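Local coordinates for protein deferrochelatase (Vibrio cholerae, PDB 5DE0) that binds heme b and probably acts as a dye-decolorizing peroxidase, at residues D80-T94 / T274-Y288. Sequence-based numbering, arbitrary orientation.
With HEM (protoporphyrin IX containing Fe), chain F.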
loop_
_atom_site.group_PDB
_atom_site.type_symbol
_atom_site.label_atom_id
_atom_site.label_comp_id
_atom_site.label_asym_id
_atom_site.label_seq_id
_atom_site.Cartn_x
_atom_site.Cartn_y
_atom_site.Cartn_z
ATOM N N ASP B 80 -1.370 -8.864 -28.910
ATOM C CA ASP B 80 -2.016 -9.265 -27.667
ATOM C C ASP B 80 -1.092 -10.187 -26.886
ATOM O O ASP B 80 -0.351 -10.972 -27.474
ATOM C CB ASP B 80 -3.350 -9.964 -27.940
ATOM C CG ASP B 80 -4.441 -9.000 -28.359
ATOM O OD1 ASP B 80 -4.134 -7.812 -28.588
ATOM O OD2 ASP B 80 -5.608 -9.433 -28.467
ATOM N N PHE B 81 -1.132 -10.082 -25.563
ATOM C CA PHE B 81 -0.341 -10.949 -24.701
ATOM C C PHE B 81 -0.883 -12.373 -24.763
ATOM O O PHE B 81 -1.984 -12.640 -24.282
ATOM C CB PHE B 81 -0.360 -10.426 -23.264
ATOM C CG PHE B 81 0.598 -11.123 -22.341
ATOM C CD1 PHE B 81 0.218 -12.266 -21.657
ATOM C CD2 PHE B 81 1.872 -10.621 -22.137
ATOM C CE1 PHE B 81 1.094 -12.903 -20.800
ATOM C CE2 PHE B 81 2.755 -11.253 -21.280
ATOM C CZ PHE B 81 2.364 -12.396 -20.611
ATOM N N PRO B 82 -0.115 -13.295 -25.364
ATOM C CA PRO B 82 -0.590 -14.675 -25.495
ATOM C C PRO B 82 -0.471 -15.448 -24.184
ATOM O O PRO B 82 0.466 -15.210 -23.423
ATOM C CB PRO B 82 0.340 -15.259 -26.560
ATOM C CG PRO B 82 1.618 -14.519 -26.363
ATOM C CD PRO B 82 1.239 -13.122 -25.922
ATOM N N GLU B 83 -1.409 -16.353 -23.923
ATOM C CA GLU B 83 -1.317 -17.216 -22.751
ATOM C C GLU B 83 -0.258 -18.292 -22.958
ATOM O O GLU B 83 -0.160 -18.875 -24.039
ATOM C CB GLU B 83 -2.666 -17.863 -22.439
ATOM C CG GLU B 83 -3.675 -16.923 -21.811
ATOM C CD GLU B 83 -4.753 -17.660 -21.043
ATOM O OE1 GLU B 83 -4.626 -18.891 -20.879
ATOM O OE2 GLU B 83 -5.723 -17.010 -20.600
ATOM N N LEU B 84 0.534 -18.548 -21.921
ATOM C CA LEU B 84 1.596 -19.544 -21.997
ATOM C C LEU B 84 1.519 -20.527 -20.832
ATOM O O LEU B 84 1.137 -20.159 -19.720
ATOM C CB LEU B 84 2.969 -18.865 -22.015
ATOM C CG LEU B 84 3.232 -17.811 -23.095
ATOM C CD1 LEU B 84 4.614 -17.200 -22.921
ATOM C CD2 LEU B 84 3.079 -18.404 -24.488
ATOM N N GLY B 85 1.878 -21.780 -21.093
ATOM C CA GLY B 85 1.964 -22.781 -20.046
ATOM C C GLY B 85 0.645 -23.409 -19.636
ATOM O O GLY B 85 -0.378 -23.215 -20.295
ATOM N N GLU B 86 0.673 -24.158 -18.536
ATOM C CA GLU B 86 -0.493 -24.903 -18.073
ATOM C C GLU B 86 -0.409 -25.185 -16.572
ATOM O O GLU B 86 0.666 -25.477 -16.048
ATOM C CB GLU B 86 -0.625 -26.216 -18.858
ATOM C CG GLU B 86 -1.693 -27.166 -18.336
ATOM C CD GLU B 86 -1.140 -28.193 -17.360
ATOM O OE1 GLU B 86 -1.924 -29.032 -16.863
ATOM O OE2 GLU B 86 0.081 -28.161 -17.095
ATOM N N GLY B 87 -1.543 -25.075 -15.884
ATOM C CA GLY B 87 -1.629 -25.412 -14.473
ATOM C C GLY B 87 -0.812 -24.543 -13.532
ATOM O O GLY B 87 -1.130 -23.372 -13.321
ATOM N N GLU B 88 0.237 -25.127 -12.957
ATOM C CA GLU B 88 1.050 -24.454 -11.949
ATOM C C GLU B 88 2.104 -23.550 -12.583
ATOM O O GLU B 88 2.760 -22.771 -11.895
ATOM C CB GLU B 88 1.722 -25.485 -11.038
ATOM C CG GLU B 88 0.772 -26.528 -10.468
ATOM C CD GLU B 88 0.023 -26.037 -9.246
ATOM O OE1 GLU B 88 0.685 -25.671 -8.254
ATOM O OE2 GLU B 88 -1.225 -26.032 -9.273
ATOM N N THR B 89 2.263 -23.664 -13.898
ATOM C CA THR B 89 3.201 -22.829 -14.640
ATOM C C THR B 89 2.443 -22.119 -15.755
ATOM O O THR B 89 2.658 -22.380 -16.939
ATOM C CB THR B 89 4.366 -23.656 -15.228
ATOM O OG1 THR B 89 4.819 -24.607 -14.257
ATOM C CG2 THR B 89 5.525 -22.750 -15.624
ATOM N N HIS B 90 1.543 -21.221 -15.361
ATOM C CA HIS B 90 0.632 -20.583 -16.305
ATOM C C HIS B 90 0.801 -19.064 -16.346
ATOM O O HIS B 90 0.959 -18.416 -15.310
ATOM C CB HIS B 90 -0.818 -20.940 -15.954
ATOM C CG HIS B 90 -1.824 -20.463 -16.958
ATOM N ND1 HIS B 90 -2.890 -19.658 -16.618
ATOM C CD2 HIS B 90 -1.929 -20.685 -18.289
ATOM C CE1 HIS B 90 -3.608 -19.402 -17.698
ATOM N NE2 HIS B 90 -3.046 -20.013 -18.725
ATOM N N ALA B 91 0.763 -18.508 -17.554
ATOM C CA ALA B 91 0.854 -17.065 -17.748
ATOM C C ALA B 91 -0.446 -16.531 -18.342
ATOM O O ALA B 91 -0.614 -16.513 -19.560
ATOM C CB ALA B 91 2.040 -16.715 -18.644
ATOM N N PRO B 92 -1.370 -16.093 -17.473
ATOM C CA PRO B 92 -2.693 -15.595 -17.866
ATOM C C PRO B 92 -2.624 -14.330 -18.718
ATOM O O PRO B 92 -1.654 -13.578 -18.632
ATOM C CB PRO B 92 -3.374 -15.299 -16.522
ATOM C CG PRO B 92 -2.610 -16.088 -15.513
ATOM C CD PRO B 92 -1.200 -16.104 -16.011
ATOM N N SER B 93 -3.650 -14.107 -19.533
ATOM C CA SER B 93 -3.753 -12.887 -20.326
ATOM C C SER B 93 -4.872 -12.003 -19.788
ATOM O O SER B 93 -6.000 -12.462 -19.603
ATOM C CB SER B 93 -3.997 -13.216 -21.800
ATOM O OG SER B 93 -3.996 -12.041 -22.595
ATOM N N THR B 94 -4.560 -10.737 -19.533
ATOM C CA THR B 94 -5.529 -9.818 -18.946
ATOM C C THR B 94 -6.182 -8.932 -20.000
ATOM O O THR B 94 -5.500 -8.370 -20.858
ATOM C CB THR B 94 -4.877 -8.917 -17.876
ATOM O OG1 THR B 94 -4.076 -9.712 -16.994
ATOM C CG2 THR B 94 -5.940 -8.187 -17.071
ATOM N N THR B 274 10.576 -25.646 -17.670
ATOM C CA THR B 274 10.017 -24.444 -17.072
ATOM C C THR B 274 10.997 -23.822 -16.090
ATOM O O THR B 274 11.943 -24.471 -15.641
ATOM C CB THR B 274 8.697 -24.734 -16.345
ATOM O OG1 THR B 274 8.929 -25.687 -15.301
ATOM C CG2 THR B 274 7.663 -25.285 -17.313
ATOM N N ASP B 275 10.762 -22.558 -15.760
ATOM C CA ASP B 275 11.593 -21.836 -14.805
ATOM C C ASP B 275 11.418 -22.407 -13.400
ATOM O O ASP B 275 10.294 -22.628 -12.945
ATOM C CB ASP B 275 11.245 -20.343 -14.823
ATOM C CG ASP B 275 12.328 -19.477 -14.203
ATOM O OD1 ASP B 275 12.939 -19.895 -13.197
ATOM O OD2 ASP B 275 12.568 -18.369 -14.728
ATOM N N GLN B 276 12.536 -22.649 -12.721
ATOM C CA GLN B 276 12.511 -23.145 -11.349
ATOM C C GLN B 276 11.878 -22.125 -10.403
ATOM O O GLN B 276 11.271 -22.496 -9.398
ATOM C CB GLN B 276 13.925 -23.491 -10.877
ATOM C CG GLN B 276 14.552 -24.677 -11.595
ATOM C CD GLN B 276 13.894 -25.995 -11.234
ATOM O OE1 GLN B 276 13.649 -26.278 -10.063
ATOM N NE2 GLN B 276 13.603 -26.808 -12.244
ATOM N N LEU B 277 12.025 -20.843 -10.729
ATOM C CA LEU B 277 11.444 -19.775 -9.920
ATOM C C LEU B 277 9.921 -19.854 -9.906
ATOM O O LEU B 277 9.281 -19.496 -8.916
ATOM C CB LEU B 277 11.892 -18.404 -10.436
ATOM C CG LEU B 277 11.274 -17.164 -9.781
ATOM C CD1 LEU B 277 11.581 -17.116 -8.290
ATOM C CD2 LEU B 277 11.757 -15.899 -10.469
ATOM N N LEU B 278 9.347 -20.344 -11.002
ATOM C CA LEU B 278 7.896 -20.424 -11.146
ATOM C C LEU B 278 7.284 -21.523 -10.280
ATOM O O LEU B 278 6.071 -21.730 -10.294
ATOM C CB LEU B 278 7.525 -20.644 -12.612
ATOM C CG LEU B 278 7.902 -19.489 -13.543
ATOM C CD1 LEU B 278 7.551 -19.807 -14.989
ATOM C CD2 LEU B 278 7.230 -18.197 -13.096
ATOM N N ARG B 279 8.127 -22.225 -9.530
ATOM C CA ARG B 279 7.655 -23.204 -8.556
ATOM C C ARG B 279 7.160 -22.505 -7.298
ATOM O O ARG B 279 6.403 -23.076 -6.513
ATOM C CB ARG B 279 8.767 -24.192 -8.194
ATOM C CG ARG B 279 9.126 -25.173 -9.291
ATOM C CD ARG B 279 10.412 -25.901 -8.945
ATOM N NE ARG B 279 10.359 -26.504 -7.616
ATOM C CZ ARG B 279 11.427 -26.908 -6.935
ATOM N NH1 ARG B 279 12.640 -26.768 -7.453
ATOM N NH2 ARG B 279 11.283 -27.446 -5.733
ATOM N N PHE B 280 7.591 -21.262 -7.117
ATOM C CA PHE B 280 7.343 -20.540 -5.876
ATOM C C PHE B 280 6.624 -19.214 -6.107
ATOM O O PHE B 280 6.428 -18.437 -5.174
ATOM C CB PHE B 280 8.664 -20.305 -5.142
ATOM C CG PHE B 280 9.487 -21.548 -4.968
ATOM C CD1 PHE B 280 9.264 -22.399 -3.899
ATOM C CD2 PHE B 280 10.479 -21.870 -5.880
ATOM C CE1 PHE B 280 10.017 -23.543 -3.737
ATOM C CE2 PHE B 280 11.239 -23.016 -5.723
ATOM C CZ PHE B 280 11.006 -23.854 -4.650
ATOM N N THR B 281 6.238 -18.959 -7.352
ATOM C CA THR B 281 5.464 -17.769 -7.679
ATOM C C THR B 281 4.588 -18.025 -8.898
ATOM O O THR B 281 4.893 -18.885 -9.724
ATOM C CB THR B 281 6.369 -16.545 -7.940
ATOM O OG1 THR B 281 5.561 -15.373 -8.103
ATOM C CG2 THR B 281 7.218 -16.753 -9.185
ATOM N N LYS B 282 3.488 -17.286 -8.996
ATOM C CA LYS B 282 2.547 -17.448 -10.098
ATOM C C LYS B 282 2.076 -16.098 -10.630
ATOM O O LYS B 282 1.746 -15.198 -9.858
ATOM C CB LYS B 282 1.339 -18.281 -9.656
ATOM C CG LYS B 282 1.675 -19.703 -9.233
ATOM C CD LYS B 282 0.438 -20.448 -8.763
ATOM C CE LYS B 282 0.770 -21.881 -8.384
ATOM N NZ LYS B 282 -0.438 -22.624 -7.926
ATOM N N ALA B 283 2.043 -15.966 -11.952
ATOM C CA ALA B 283 1.530 -14.756 -12.582
ATOM C C ALA B 283 0.009 -14.733 -12.510
ATOM O O ALA B 283 -0.646 -15.730 -12.809
ATOM C CB ALA B 283 2.002 -14.664 -14.027
ATOM N N VAL B 284 -0.551 -13.596 -12.109
ATOM C CA VAL B 284 -1.999 -13.460 -11.989
ATOM C C VAL B 284 -2.534 -12.500 -13.051
ATOM O O VAL B 284 -3.726 -12.493 -13.359
ATOM C CB VAL B 284 -2.406 -12.974 -10.577
ATOM C CG1 VAL B 284 -2.142 -11.484 -10.420
ATOM C CG2 VAL B 284 -3.867 -13.295 -10.298
ATOM N N THR B 285 -1.638 -11.693 -13.613
ATOM C CA THR B 285 -1.975 -10.822 -14.733
ATOM C C THR B 285 -0.902 -10.933 -15.808
ATOM O O THR B 285 0.187 -11.453 -15.554
ATOM C CB THR B 285 -2.109 -9.346 -14.307
ATOM O OG1 THR B 285 -0.864 -8.888 -13.765
ATOM C CG2 THR B 285 -3.208 -9.174 -13.269
ATOM N N GLY B 286 -1.212 -10.447 -17.005
ATOM C CA GLY B 286 -0.264 -10.457 -18.104
ATOM C C GLY B 286 -0.762 -9.615 -19.261
ATOM O O GLY B 286 -1.888 -9.795 -19.724
ATOM N N ALA B 287 0.075 -8.696 -19.736
ATOM C CA ALA B 287 -0.335 -7.790 -20.802
ATOM C C ALA B 287 0.843 -7.158 -21.537
ATOM O O ALA B 287 1.890 -6.894 -20.948
ATOM C CB ALA B 287 -1.233 -6.705 -20.241
ATOM N N TYR B 288 0.654 -6.922 -22.832
ATOM C CA TYR B 288 1.616 -6.184 -23.640
ATOM C C TYR B 288 1.089 -4.783 -23.924
ATOM O O TYR B 288 -0.113 -4.586 -24.102
ATOM C CB TYR B 288 1.898 -6.909 -24.960
ATOM C CG TYR B 288 2.853 -8.079 -24.857
ATOM C CD1 TYR B 288 3.932 -8.049 -23.985
ATOM C CD2 TYR B 288 2.676 -9.212 -25.639
ATOM C CE1 TYR B 288 4.810 -9.117 -23.896
ATOM C CE2 TYR B 288 3.543 -10.285 -25.555
ATOM C CZ TYR B 288 4.608 -10.232 -24.683
ATOM O OH TYR B 288 5.473 -11.300 -24.599
HETATM C CHA HEM F . 17.281 -11.210 -13.503
HETATM C CHB HEM F . 13.787 -10.980 -16.861
HETATM C CHC HEM F . 10.495 -12.453 -13.597
HETATM C CHD HEM F . 13.805 -11.834 -10.106
HETATM C C1A HEM F . 16.625 -11.022 -14.700
HETATM C C2A HEM F . 17.226 -10.602 -15.950
HETATM C C3A HEM F . 16.261 -10.536 -16.874
HETATM C C4A HEM F . 15.014 -10.914 -16.243
HETATM C CMA HEM F . 16.424 -10.133 -18.356
HETATM C CAA HEM F . 18.722 -10.289 -16.167
HETATM C CBA HEM F . 19.369 -11.469 -16.891
HETATM C CGA HEM F . 20.857 -11.270 -16.972
HETATM O O1A HEM F . 21.551 -11.522 -15.953
HETATM O O2A HEM F . 21.345 -10.863 -18.056
HETATM C C1B HEM F . 12.621 -11.438 -16.293
HETATM C C2B HEM F . 11.409 -11.760 -17.012
HETATM C C3B HEM F . 10.492 -12.161 -16.133
HETATM C C4B HEM F . 11.088 -12.120 -14.802
HETATM C CMB HEM F . 11.200 -11.647 -18.539
HETATM C CAB HEM F . 9.065 -12.586 -16.545
HETATM C CBB HEM F . 8.138 -12.934 -15.655
HETATM C C1C HEM F . 11.089 -12.384 -12.353
HETATM C C2C HEM F . 10.449 -12.647 -11.076
HETATM C C3C HEM F . 11.374 -12.471 -10.111
HETATM C C4C HEM F . 12.618 -12.100 -10.755
HETATM C CMC HEM F . 8.963 -13.047 -10.921
HETATM C CAC HEM F . 11.262 -12.619 -8.573
HETATM C CBC HEM F . 10.184 -13.071 -7.925
HETATM C C1D HEM F . 15.055 -11.732 -10.680
HETATM C C2D HEM F . 16.310 -11.863 -9.975
HETATM C C3D HEM F . 17.399 -11.665 -11.036
HETATM C C4D HEM F . 16.691 -11.436 -12.277
HETATM C CMD HEM F . 16.518 -12.141 -8.471
HETATM C CAD HEM F . 18.925 -11.711 -10.821
HETATM C CBD HEM F . 19.452 -10.338 -10.418
HETATM C CGD HEM F . 19.253 -9.360 -11.545
HETATM O O1D HEM F . 18.260 -8.589 -11.501
HETATM O O2D HEM F . 20.086 -9.344 -12.488
HETATM N NA HEM F . 15.274 -11.204 -14.917
HETATM N NB HEM F . 12.391 -11.670 -14.948
HETATM N NC HEM F . 12.410 -12.056 -12.116
HETATM N ND HEM F . 15.324 -11.484 -12.022
HETATM FE FE HEM F . 13.877 -11.688 -13.495
HETATM O O HOH W 1 -1.760 -7.450 -24.156
HETATM O O HOH W 2 2.896 -17.995 -13.684
HETATM O O HOH W 3 0.838 -13.567 -16.905
HETATM O O HOH W 4 -3.625 -9.030 -22.612
#
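G286 is the hollow and the ring of F81 the bump that fills it, an instance of how a residue without a side chain lets an aromatic lie flat on a backbone. With CG swung opposite the backbone N (chi1 -171°), F81 lays one ring face over the G286–A287 peptide; the G286 CA, 4.0 Å from the F81 ring centroid, makes a CH-pi contact. The CD2 corner of the same ring sits over the centre of the Y288 ring in an edge-to-face pair, planes at 59°, and CD of P82 meets CE2 of Y288 beside it. T94 clasps G286 in return: its N donates to G286 O at 2.8 Å, while its OG1, directed back beside its own N, receives G286 N at 3.0 Å, both nearly straight. Farther along, the P92 ring rides on the A283 carbonyl, CD 3.3 Å from A283 O, and waters bridge H90 O to A283 N and P92 O to T285 O. At the hairpin end, CG2 of T89 pokes between T274 CG2 and L278 CD1; T89 CG2 to L278 CD1 is 3.6 Å. Over the E86–T89 type II' turn, extended K282 reaches bent E88 in a salt bridge, NZ meeting OE1 at 3.3 Å from above the carboxylate plane. The contact thus lays the turn of the weakly bonded 84–86/89–91 hairpin, and the loops flanking it, against strand 281–291 and the residues leading into it. CD2 of L277 touches the heme, 3.5 Å from its C3C; strand 172–181 pairs with 281–291, outermost in its sheet within this chain, and helix 257–266 packs against L84 and Y288.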